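Local coordinates for ankyrin repeat domain-containing protein EMB506, chloroplastic (Arabidopsis thaliana, PDB 6JD6), which takes part in the first differentiation of the proplastid during embryo development and is needed for correct cotyledon and leaf margin development, at residues A[101-106]-A[129-134]; A[145-150]-A[171-176]; A[222-227]-A[260-265]. All blocks are in the same frame, centred on the assembly; numbering follows the deposited sequence.

Interaction 1. Residues A[101-106]-A[129-134]; sequences EKPNLK and DNLIEN
The backbones come nearest at Pro-103 and Leu-131, CA to CA 7.2 Å, where the irregular segment 101-106 runs beside the last turns of helix 125-133; Lys-102 and Asn-134 face each other at a similar spacing. No hydrogen bond joins the segments, and side chains fill the interval. CD2 of Leu-131 makes both apolar contacts, lying 3.6 Å from CG of the Pro-103 ring. It is also 3.7 Å from CD1 of Leu-105, and the Leu-105 and Leu-131 side chains slide past each other in opposite directions. Proline suits an irregular run such as this, since its ring offers an apolar surface and its nitrogen has no hydrogen to satisfy. Further out, the aliphatic part of Lys-102 crosses the amide of Asn-134 at about a right angle, CD 3.4 Å from OD1; a bend at chi2 (-67°) turns the lysine chain that way. Asn-134, the first residue past the helix, also sends ND2 back to Asn-130 O in a weak bond. Leu-131 leans in turn on Pro-115 and Leu-119 of helix 115-121, while the backbone of another protein's chain packs on Pro-103. A loop preceding the repeats is thus laid against the end of the second helix of the first ankyrin helix-turn-helix unit.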
loop_
_atom_site.group_PDB
_atom_site.type_symbol
_atom_site.label_atom_id
_atom_site.label_comp_id
_atom_site.label_asym_id
_atom_site.label_seq_id
_atom_site.Cartn_x
_atom_site.Cartn_y
_atom_site.Cartn_z
ATOM N N GLU A 101 22.226 20.447 -2.118
ATOM C CA GLU A 101 23.038 19.293 -1.750
ATOM C C GLU A 101 22.197 18.231 -1.041
ATOM O O GLU A 101 22.321 17.038 -1.321
ATOM C CB GLU A 101 24.205 19.727 -0.860
ATOM C CG GLU A 101 25.049 18.578 -0.336
ATOM C CD GLU A 101 26.245 19.054 0.466
ATOM O OE1 GLU A 101 26.655 20.223 0.294
ATOM O OE2 GLU A 101 26.777 18.259 1.268
ATOM N N LYS A 102 21.335 18.680 -0.131
ATOM C CA LYS A 102 20.430 17.791 0.594
ATOM C C LYS A 102 19.034 17.871 -0.017
ATOM O O LYS A 102 18.695 18.870 -0.651
ATOM C CB LYS A 102 20.377 18.184 2.072
ATOM C CG LYS A 102 21.736 18.256 2.753
ATOM C CD LYS A 102 22.378 16.885 2.869
ATOM C CE LYS A 102 23.753 16.979 3.520
ATOM N NZ LYS A 102 24.387 15.642 3.703
ATOM N N PRO A 103 18.219 16.819 0.163
ATOM C CA PRO A 103 16.856 16.854 -0.379
ATOM C C PRO A 103 16.038 18.032 0.150
ATOM O O PRO A 103 16.066 18.327 1.344
ATOM C CB PRO A 103 16.249 15.513 0.068
ATOM C CG PRO A 103 17.223 14.918 1.030
ATOM C CD PRO A 103 18.558 15.499 0.721
ATOM N N ASN A 104 15.334 18.707 -0.755
ATOM C CA ASN A 104 14.495 19.846 -0.406
ATOM C C ASN A 104 13.078 19.368 -0.111
ATOM O O ASN A 104 12.277 19.193 -1.032
ATOM C CB ASN A 104 14.488 20.855 -1.557
ATOM C CG ASN A 104 13.911 22.202 -1.162
ATOM O OD1 ASN A 104 12.878 22.283 -0.495
ATOM N ND2 ASN A 104 14.581 23.274 -1.577
ATOM N N LEU A 105 12.779 19.160 1.172
ATOM C CA LEU A 105 11.519 18.541 1.598
ATOM C C LEU A 105 10.256 19.160 0.998
ATOM O O LEU A 105 9.388 18.441 0.507
ATOM C CB LEU A 105 11.402 18.509 3.128
ATOM C CG LEU A 105 12.110 17.380 3.887
ATOM C CD1 LEU A 105 12.083 16.088 3.084
ATOM C CD2 LEU A 105 13.536 17.752 4.237
ATOM N N LYS A 106 10.152 20.483 1.030
ATOM C CA LYS A 106 8.948 21.141 0.531
ATOM C C LYS A 106 8.766 21.003 -0.981
ATOM O O LYS A 106 7.639 20.966 -1.468
ATOM C CB LYS A 106 8.902 22.618 0.942
ATOM C CG LYS A 106 9.897 23.507 0.224
ATOM C CD LYS A 106 9.335 24.912 0.020
ATOM C CE LYS A 106 8.039 24.874 -0.786
ATOM N NZ LYS A 106 7.517 26.238 -1.087
ATOM N N ASP A 129 16.965 6.427 4.860
ATOM C CA ASP A 129 17.900 6.777 5.926
ATOM C C ASP A 129 18.488 8.172 5.731
ATOM O O ASP A 129 18.620 8.928 6.691
ATOM C CB ASP A 129 19.023 5.739 6.048
ATOM C CG ASP A 129 18.551 4.438 6.686
ATOM O OD1 ASP A 129 17.423 4.407 7.218
ATOM O OD2 ASP A 129 19.313 3.446 6.666
ATOM N N ASN A 130 18.833 8.512 4.490
ATOM C CA ASN A 130 19.365 9.839 4.185
ATOM C C ASN A 130 18.381 10.953 4.537
ATOM O O ASN A 130 18.766 11.983 5.089
ATOM C CB ASN A 130 19.771 9.945 2.712
ATOM C CG ASN A 130 20.915 9.017 2.353
ATOM O OD1 ASN A 130 21.580 8.460 3.230
ATOM N ND2 ASN A 130 21.158 8.852 1.058
ATOM N N LEU A 131 17.111 10.740 4.211
ATOM C CA LEU A 131 16.066 11.704 4.545
ATOM C C LEU A 131 15.929 11.862 6.051
ATOM O O LEU A 131 15.872 12.978 6.566
ATOM C CB LEU A 131 14.726 11.266 3.957
ATOM C CG LEU A 131 14.428 11.687 2.522
ATOM C CD1 LEU A 131 13.116 11.079 2.075
ATOM C CD2 LEU A 131 14.375 13.204 2.423
ATOM N N ILE A 132 15.868 10.731 6.748
ATOM C CA ILE A 132 15.701 10.718 8.196
ATOM C C ILE A 132 16.903 11.344 8.904
ATOM O O ILE A 132 16.742 12.179 9.795
ATOM C CB ILE A 132 15.463 9.283 8.710
ATOM C CG1 ILE A 132 14.144 8.739 8.152
ATOM C CG2 ILE A 132 15.456 9.246 10.236
ATOM C CD1 ILE A 132 13.925 7.266 8.412
ATOM N N GLU A 133 18.106 10.950 8.493
ATOM C CA GLU A 133 19.331 11.478 9.093
ATOM C C GLU A 133 19.525 12.973 8.833
ATOM O O GLU A 133 20.232 13.648 9.575
ATOM C CB GLU A 133 20.552 10.684 8.621
ATOM C CG GLU A 133 20.588 9.257 9.149
ATOM C CD GLU A 133 21.535 8.368 8.370
ATOM O OE1 GLU A 133 22.272 8.893 7.508
ATOM O OE2 GLU A 133 21.537 7.142 8.616
ATOM N N ASN A 134 18.892 13.483 7.781
ATOM C CA ASN A 134 18.930 14.914 7.491
ATOM C C ASN A 134 17.831 15.706 8.199
ATOM O O ASN A 134 17.628 16.884 7.914
ATOM C CB ASN A 134 18.881 15.170 5.981
ATOM C CG ASN A 134 20.241 15.040 5.325
ATOM O OD1 ASN A 134 21.226 15.622 5.786
ATOM N ND2 ASN A 134 20.307 14.266 4.249
#

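Interaction 2. Residues A[145-150]-A[171-176]; sequences NQTALH and PHLQDR. With SO4 (sulfate ion), chain K.
A Thr-Ala-Leu-His sequence, the TPLH-type signature of ankyrin repeats, starts helix 148-154 here, and its histidine ties the helix start to the loop leading into the next repeat. The imidazole of His-150 bonds at both ends: ND1 accepts from Thr-147 N at 3.0 Å, nearly straight (174°) and close to the ring plane, while NE2 donates to Leu-173 O at 2.9 Å along a bent path, reaching that oxygen from above the carbonyl plane. Thr-147 is the N-cap: His-150 N bonds weakly to its OG1, which with the Thr-147 N to ND1 bond makes a capping box, and Leu-149 N adds another weak bond; chi1 of 68° sets OG1 between the backbone N and the carbonyl carbon, where it faces these amides. Over one face of the imidazole lies CB of Asp-175. With an alanine here in place of His-150, Thr-147 N and Leu-173 O would probably be left without their mates, and a gap would open beside Asp-175. Alongside, Gln-146 NE2 gives Asp-175 OD2 a straight bond of 3.0 Å on the anti side, and the same nitrogen weakly reaches a sulfate, probably from the crystallisation liquor. Asp-175 OD2 also bonds Tyr-184 OH, and OD1 takes Asp-177 N and Ala-179 N. Leu-149 adds an apolar contact, CD2 resting 3.7 Å from CA of Pro-171, and one water links Asn-145 O to Gln-174 O. ND1 accepting and NE2 donating is consistent with a neutral ring protonated on NE2, and side-chain hydrogen bonds join two segments, neither a regular strand.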
loop_
_atom_site.group_PDB
_atom_site.type_symbol
_atom_site.label_atom_id
_atom_site.label_comp_id
_atom_site.label_asym_id
_atom_site.label_seq_id
_atom_site.Cartn_x
_atom_site.Cartn_y
_atom_site.Cartn_z
ATOM N N ASN A 145 -2.822 10.934 8.421
ATOM C CA ASN A 145 -2.076 10.617 9.636
ATOM C C ASN A 145 -1.329 9.283 9.572
ATOM O O ASN A 145 -1.142 8.616 10.590
ATOM C CB ASN A 145 -2.990 10.667 10.863
ATOM C CG ASN A 145 -3.741 11.980 10.974
ATOM O OD1 ASN A 145 -4.928 12.004 11.293
ATOM N ND2 ASN A 145 -3.051 13.079 10.704
ATOM N N GLN A 146 -0.912 8.898 8.371
ATOM C CA GLN A 146 -0.131 7.679 8.189
ATOM C C GLN A 146 1.356 7.990 8.106
ATOM O O GLN A 146 1.760 8.987 7.505
ATOM C CB GLN A 146 -0.563 6.935 6.924
ATOM C CG GLN A 146 -1.967 6.346 6.987
ATOM C CD GLN A 146 -2.287 5.477 5.783
ATOM O OE1 GLN A 146 -1.724 5.661 4.703
ATOM N NE2 GLN A 146 -3.187 4.520 5.966
ATOM N N THR A 147 2.168 7.128 8.707
ATOM C CA THR A 147 3.613 7.260 8.619
ATOM C C THR A 147 4.131 6.319 7.542
ATOM O O THR A 147 3.364 5.559 6.947
ATOM C CB THR A 147 4.296 6.895 9.948
ATOM O OG1 THR A 147 4.142 5.492 10.190
ATOM C CG2 THR A 147 3.681 7.678 11.101
ATOM N N ALA A 148 5.434 6.373 7.299
ATOM C CA ALA A 148 6.074 5.465 6.361
ATOM C C ALA A 148 5.877 4.007 6.776
ATOM O O ALA A 148 5.782 3.123 5.924
ATOM C CB ALA A 148 7.552 5.786 6.244
ATOM N N LEU A 149 5.828 3.759 8.084
ATOM C CA LEU A 149 5.602 2.406 8.591
ATOM C C LEU A 149 4.230 1.874 8.167
ATOM O O LEU A 149 4.126 0.754 7.672
ATOM C CB LEU A 149 5.747 2.354 10.117
ATOM C CG LEU A 149 5.531 0.986 10.769
ATOM C CD1 LEU A 149 6.559 -0.022 10.261
ATOM C CD2 LEU A 149 5.579 1.080 12.295
ATOM N N HIS A 150 3.187 2.676 8.373
ATOM C CA HIS A 150 1.839 2.316 7.930
ATOM C C HIS A 150 1.852 1.915 6.458
ATOM O O HIS A 150 1.334 0.864 6.085
ATOM C CB HIS A 150 0.876 3.494 8.086
ATOM C CG HIS A 150 0.423 3.745 9.491
ATOM N ND1 HIS A 150 0.789 4.868 10.199
ATOM C CD2 HIS A 150 -0.400 3.040 10.305
ATOM C CE1 HIS A 150 0.225 4.838 11.394
ATOM N NE2 HIS A 150 -0.503 3.738 11.484
ATOM N N PRO A 171 5.457 1.893 16.377
ATOM C CA PRO A 171 4.547 0.852 15.890
ATOM C C PRO A 171 3.149 0.954 16.497
ATOM O O PRO A 171 2.294 0.123 16.191
ATOM C CB PRO A 171 5.218 -0.432 16.378
ATOM C CG PRO A 171 5.846 -0.028 17.680
ATOM C CD PRO A 171 6.292 1.414 17.496
ATOM N N HIS A 172 2.920 1.958 17.338
ATOM C CA HIS A 172 1.666 2.058 18.077
ATOM C C HIS A 172 0.685 3.068 17.482
ATOM O O HIS A 172 -0.499 3.064 17.822
ATOM C CB HIS A 172 1.942 2.428 19.535
ATOM C CG HIS A 172 2.975 1.570 20.194
ATOM N ND1 HIS A 172 2.744 0.254 20.532
ATOM C CD2 HIS A 172 4.242 1.844 20.587
ATOM C CE1 HIS A 172 3.826 -0.247 21.102
ATOM N NE2 HIS A 172 4.750 0.697 21.146
ATOM N N LEU A 173 1.181 3.928 16.601
ATOM C CA LEU A 173 0.405 5.052 16.081
ATOM C C LEU A 173 -0.830 4.646 15.282
ATOM O O LEU A 173 -0.752 3.837 14.358
ATOM C CB LEU A 173 1.294 5.961 15.224
ATOM C CG LEU A 173 2.394 6.696 15.991
ATOM C CD1 LEU A 173 3.299 7.475 15.040
ATOM C CD2 LEU A 173 1.781 7.615 17.031
ATOM N N GLN A 174 -1.970 5.229 15.634
ATOM C CA GLN A 174 -3.191 5.031 14.864
ATOM C C GLN A 174 -3.341 6.146 13.842
ATOM O O GLN A 174 -3.102 7.316 14.152
ATOM C CB GLN A 174 -4.408 5.012 15.792
ATOM C CG GLN A 174 -4.580 3.714 16.558
ATOM C CD GLN A 174 -5.626 3.830 17.637
ATOM O OE1 GLN A 174 -5.348 4.335 18.721
ATOM N NE2 GLN A 174 -6.843 3.381 17.346
ATOM N N ASP A 175 -3.731 5.794 12.622
ATOM C CA ASP A 175 -3.931 6.814 11.602
ATOM C C ASP A 175 -5.303 7.478 11.718
ATOM O O ASP A 175 -6.001 7.319 12.725
ATOM C CB ASP A 175 -3.653 6.283 10.181
ATOM C CG ASP A 175 -4.669 5.243 9.703
ATOM O OD1 ASP A 175 -5.754 5.087 10.307
ATOM O OD2 ASP A 175 -4.374 4.580 8.685
ATOM N N ARG A 176 -5.676 8.212 10.676
ATOM C CA ARG A 176 -6.910 8.995 10.651
ATOM C C ARG A 176 -8.145 8.128 10.873
ATOM O O ARG A 176 -9.133 8.571 11.453
ATOM C CB ARG A 176 -7.016 9.715 9.303
ATOM C CG ARG A 176 -8.288 10.507 9.112
ATOM C CD ARG A 176 -8.421 10.988 7.675
ATOM N NE ARG A 176 -9.645 11.761 7.498
ATOM C CZ ARG A 176 -9.968 12.401 6.383
ATOM N NH1 ARG A 176 -9.151 12.365 5.338
ATOM N NH2 ARG A 176 -11.107 13.076 6.318
HETATM S S SO4 K . -6.006 3.067 3.202
HETATM O O1 SO4 K . -6.383 1.747 3.703
HETATM O O2 SO4 K . -5.349 3.827 4.261
HETATM O O3 SO4 K . -5.081 2.920 2.081
HETATM O O4 SO4 K . -7.204 3.780 2.763
HETATM O O HOH W 1 -0.534 8.479 13.181
HETATM O O HOH W 2 -4.721 9.758 13.844
#

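Interaction 3. Residues A[222-227]-A[260-265]; sequences RNRDIT and SYDLVK. With SO4 (sulfate ion), chain C; SO4 (sulfate ion), chain H.
Leu-263 sits between two arginines of segment 222-227: its CD1 lies over the centre of the Arg-222 guanidinium, 3.4 Å from CZ, and its CD2 lies 4.0 Å from CG of Arg-224 and near Thr-227 OG1. A branched leucine suits this spot because its two methyls can serve different neighbours. Beside it Arg-224 NH1 forms a salt bridge with Asp-262 OD2, 3.0 Å long; the guanidinium and carboxylate planes are 11° apart, but the bond is bent and NH1 comes from out of the carboxylate plane, on the anti side. A bend at chi3 (-67°) turns this guanidinium so that NE and NH2 also hold a sulfate, probably from the crystallisation liquor, which Arg-224 N and Asp-225 N grip as well at the helix start. Arg-222 is held by backbone carbonyls: NH1 donates to Leu-250 O and Val-219 O, NE to Phe-258 O and NH2 to Ala-251 O, while Ser-260 OG, 2.8 Å from NH2, bonds Gly-255 O. Its backbone ends the preceding helix in a Schellman motif, and Asn-223 then caps the next one, OD1 taking Ile-226 N. Thus the start of helix 224-232 packs against that of helix 260-269; Thr-227 touches helix 214-220, and Leu-263 touches Ala-251 of helix 247-252.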
loop_
_atom_site.group_PDB
_atom_site.type_symbol
_atom_site.label_atom_id
_atom_site.label_comp_id
_atom_site.label_asym_id
_atom_site.label_seq_id
_atom_site.Cartn_x
_atom_site.Cartn_y
_atom_site.Cartn_z
ATOM N N ARG A 222 -10.275 -14.545 6.535
ATOM C CA ARG A 222 -10.416 -16.011 6.590
ATOM C C ARG A 222 -9.112 -16.731 6.922
ATOM O O ARG A 222 -9.010 -17.949 6.753
ATOM C CB ARG A 222 -11.022 -16.595 5.298
ATOM C CG ARG A 222 -12.167 -15.783 4.688
ATOM C CD ARG A 222 -13.186 -15.387 5.742
ATOM N NE ARG A 222 -14.058 -16.486 6.144
ATOM C CZ ARG A 222 -14.893 -16.421 7.176
ATOM N NH1 ARG A 222 -14.930 -15.324 7.923
ATOM N NH2 ARG A 222 -15.676 -17.449 7.471
ATOM N N ASN A 223 -8.120 -15.989 7.403
ATOM C CA ASN A 223 -6.818 -16.588 7.683
ATOM C C ASN A 223 -6.735 -17.268 9.047
ATOM O O ASN A 223 -6.715 -16.604 10.088
ATOM C CB ASN A 223 -5.700 -15.557 7.547
ATOM C CG ASN A 223 -4.335 -16.205 7.449
ATOM O OD1 ASN A 223 -3.724 -16.553 8.461
ATOM N ND2 ASN A 223 -3.859 -16.396 6.222
ATOM N N ARG A 224 -6.672 -18.596 9.032
ATOM C CA ARG A 224 -6.625 -19.387 10.254
ATOM C C ARG A 224 -5.344 -19.177 11.064
ATOM O O ARG A 224 -5.396 -19.041 12.285
ATOM C CB ARG A 224 -6.813 -20.874 9.926
ATOM C CG ARG A 224 -8.209 -21.210 9.407
ATOM C CD ARG A 224 -8.264 -22.601 8.784
ATOM N NE ARG A 224 -7.467 -22.685 7.562
ATOM C CZ ARG A 224 -7.397 -23.763 6.787
ATOM N NH1 ARG A 224 -8.080 -24.853 7.106
ATOM N NH2 ARG A 224 -6.647 -23.750 5.693
ATOM N N ASP A 225 -4.196 -19.159 10.391
ATOM C CA ASP A 225 -2.915 -18.981 11.080
ATOM C C ASP A 225 -2.829 -17.662 11.845
ATOM O O ASP A 225 -2.393 -17.631 12.994
ATOM C CB ASP A 225 -1.741 -19.074 10.101
ATOM C CG ASP A 225 -1.448 -20.496 9.678
ATOM O OD1 ASP A 225 -1.954 -21.431 10.334
ATOM O OD2 ASP A 225 -0.701 -20.679 8.693
ATOM N N ILE A 226 -3.237 -16.575 11.200
ATOM C CA ILE A 226 -3.163 -15.258 11.826
ATOM C C ILE A 226 -4.229 -15.078 12.912
ATOM O O ILE A 226 -3.959 -14.492 13.962
ATOM C CB ILE A 226 -3.210 -14.132 10.776
ATOM C CG1 ILE A 226 -1.908 -14.138 9.966
ATOM C CG2 ILE A 226 -3.410 -12.776 11.440
ATOM C CD1 ILE A 226 -1.885 -13.144 8.827
ATOM N N THR A 227 -5.427 -15.602 12.667
ATOM C CA THR A 227 -6.470 -15.622 13.693
ATOM C C THR A 227 -5.962 -16.340 14.943
ATOM O O THR A 227 -6.098 -15.838 16.062
ATOM C CB THR A 227 -7.761 -16.306 13.188
ATOM O OG1 THR A 227 -8.333 -15.536 12.120
ATOM C CG2 THR A 227 -8.790 -16.433 14.316
ATOM N N SER A 260 -15.315 -21.258 7.221
ATOM C CA SER A 260 -16.077 -20.692 8.326
ATOM C C SER A 260 -16.052 -21.566 9.570
ATOM O O SER A 260 -15.881 -21.064 10.680
ATOM C CB SER A 260 -17.519 -20.429 7.901
ATOM O OG SER A 260 -17.562 -19.458 6.873
ATOM N N TYR A 261 -16.229 -22.870 9.391
ATOM C CA TYR A 261 -16.248 -23.775 10.531
ATOM C C TYR A 261 -14.905 -23.815 11.259
ATOM O O TYR A 261 -14.865 -23.839 12.485
ATOM C CB TYR A 261 -16.666 -25.190 10.125
ATOM C CG TYR A 261 -16.772 -26.108 11.320
ATOM C CD1 TYR A 261 -17.851 -26.017 12.187
ATOM C CD2 TYR A 261 -15.781 -27.041 11.600
ATOM C CE1 TYR A 261 -17.951 -26.838 13.290
ATOM C CE2 TYR A 261 -15.875 -27.872 12.703
ATOM C CZ TYR A 261 -16.963 -27.762 13.544
ATOM O OH TYR A 261 -17.073 -28.575 14.648
ATOM N N ASP A 262 -13.812 -23.825 10.503
ATOM C CA ASP A 262 -12.481 -23.833 11.099
ATOM C C ASP A 262 -12.248 -22.589 11.942
ATOM O O ASP A 262 -11.706 -22.669 13.044
ATOM C CB ASP A 262 -11.397 -23.938 10.024
ATOM C CG ASP A 262 -11.319 -25.319 9.412
ATOM O OD1 ASP A 262 -11.847 -26.272 10.024
ATOM O OD2 ASP A 262 -10.726 -25.452 8.321
ATOM N N LEU A 263 -12.659 -21.440 11.415
ATOM C CA LEU A 263 -12.518 -20.180 12.131
ATOM C C LEU A 263 -13.364 -20.159 13.409
ATOM O O LEU A 263 -12.896 -19.722 14.464
ATOM C CB LEU A 263 -12.868 -19.003 11.216
ATOM C CG LEU A 263 -11.848 -18.767 10.095
ATOM C CD1 LEU A 263 -12.403 -17.835 9.037
ATOM C CD2 LEU A 263 -10.537 -18.218 10.655
ATOM N N VAL A 264 -14.601 -20.639 13.309
ATOM C CA VAL A 264 -15.491 -20.732 14.465
ATOM C C VAL A 264 -14.864 -21.604 15.549
ATOM O O VAL A 264 -14.888 -21.265 16.733
ATOM C CB VAL A 264 -16.869 -21.314 14.070
ATOM C CG1 VAL A 264 -17.625 -21.821 15.301
ATOM C CG2 VAL A 264 -17.687 -20.275 13.319
ATOM N N LYS A 265 -14.288 -22.722 15.126
ATOM C CA LYS A 265 -13.629 -23.650 16.031
ATOM C C LYS A 265 -12.488 -22.966 16.791
ATOM O O LYS A 265 -12.408 -23.061 18.012
ATOM C CB LYS A 265 -13.130 -24.863 15.246
ATOM C CG LYS A 265 -12.507 -25.959 16.076
ATOM C CD LYS A 265 -12.654 -27.309 15.382
ATOM C CE LYS A 265 -12.162 -27.255 13.939
ATOM N NZ LYS A 265 -12.229 -28.591 13.277
HETATM S S SO4 C . -4.919 -20.294 6.381
HETATM O O1 SO4 C . -4.718 -21.623 5.809
HETATM O O2 SO4 C . -4.067 -20.130 7.556
HETATM O O3 SO4 C . -4.564 -19.276 5.398
HETATM O O4 SO4 C . -6.328 -20.139 6.733
HETATM S S SO4 H . -16.099 -24.800 5.955
HETATM O O1 SO4 H . -16.806 -26.073 5.837
HETATM O O2 SO4 H . -15.070 -24.904 6.988
HETATM O O3 SO4 H . -15.473 -24.476 4.674
HETATM O O4 SO4 H . -17.051 -23.752 6.313
#

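From the N terminus, interaction 1 comes first: the end of helix 125-133 comes back against the loop after helix 91-99, closing a loop that contains helix 115-121 and joining the N-terminal region to the first ankyrin repeat. Interaction 2 follows, joining the start of helix 148-154 to the loop beyond helix 158-166, so that it encloses the second repeat's helix pair. Interaction 3, last, links the fourth and fifth repeats, with helix 247-252 in the loop it closes. The three are in series; none nests or crosses. Interactions 1 and 3 lie on opposite sides of the chain's centre, their centres about 45 Å apart, with interaction 2 near the middle of this elongated stack.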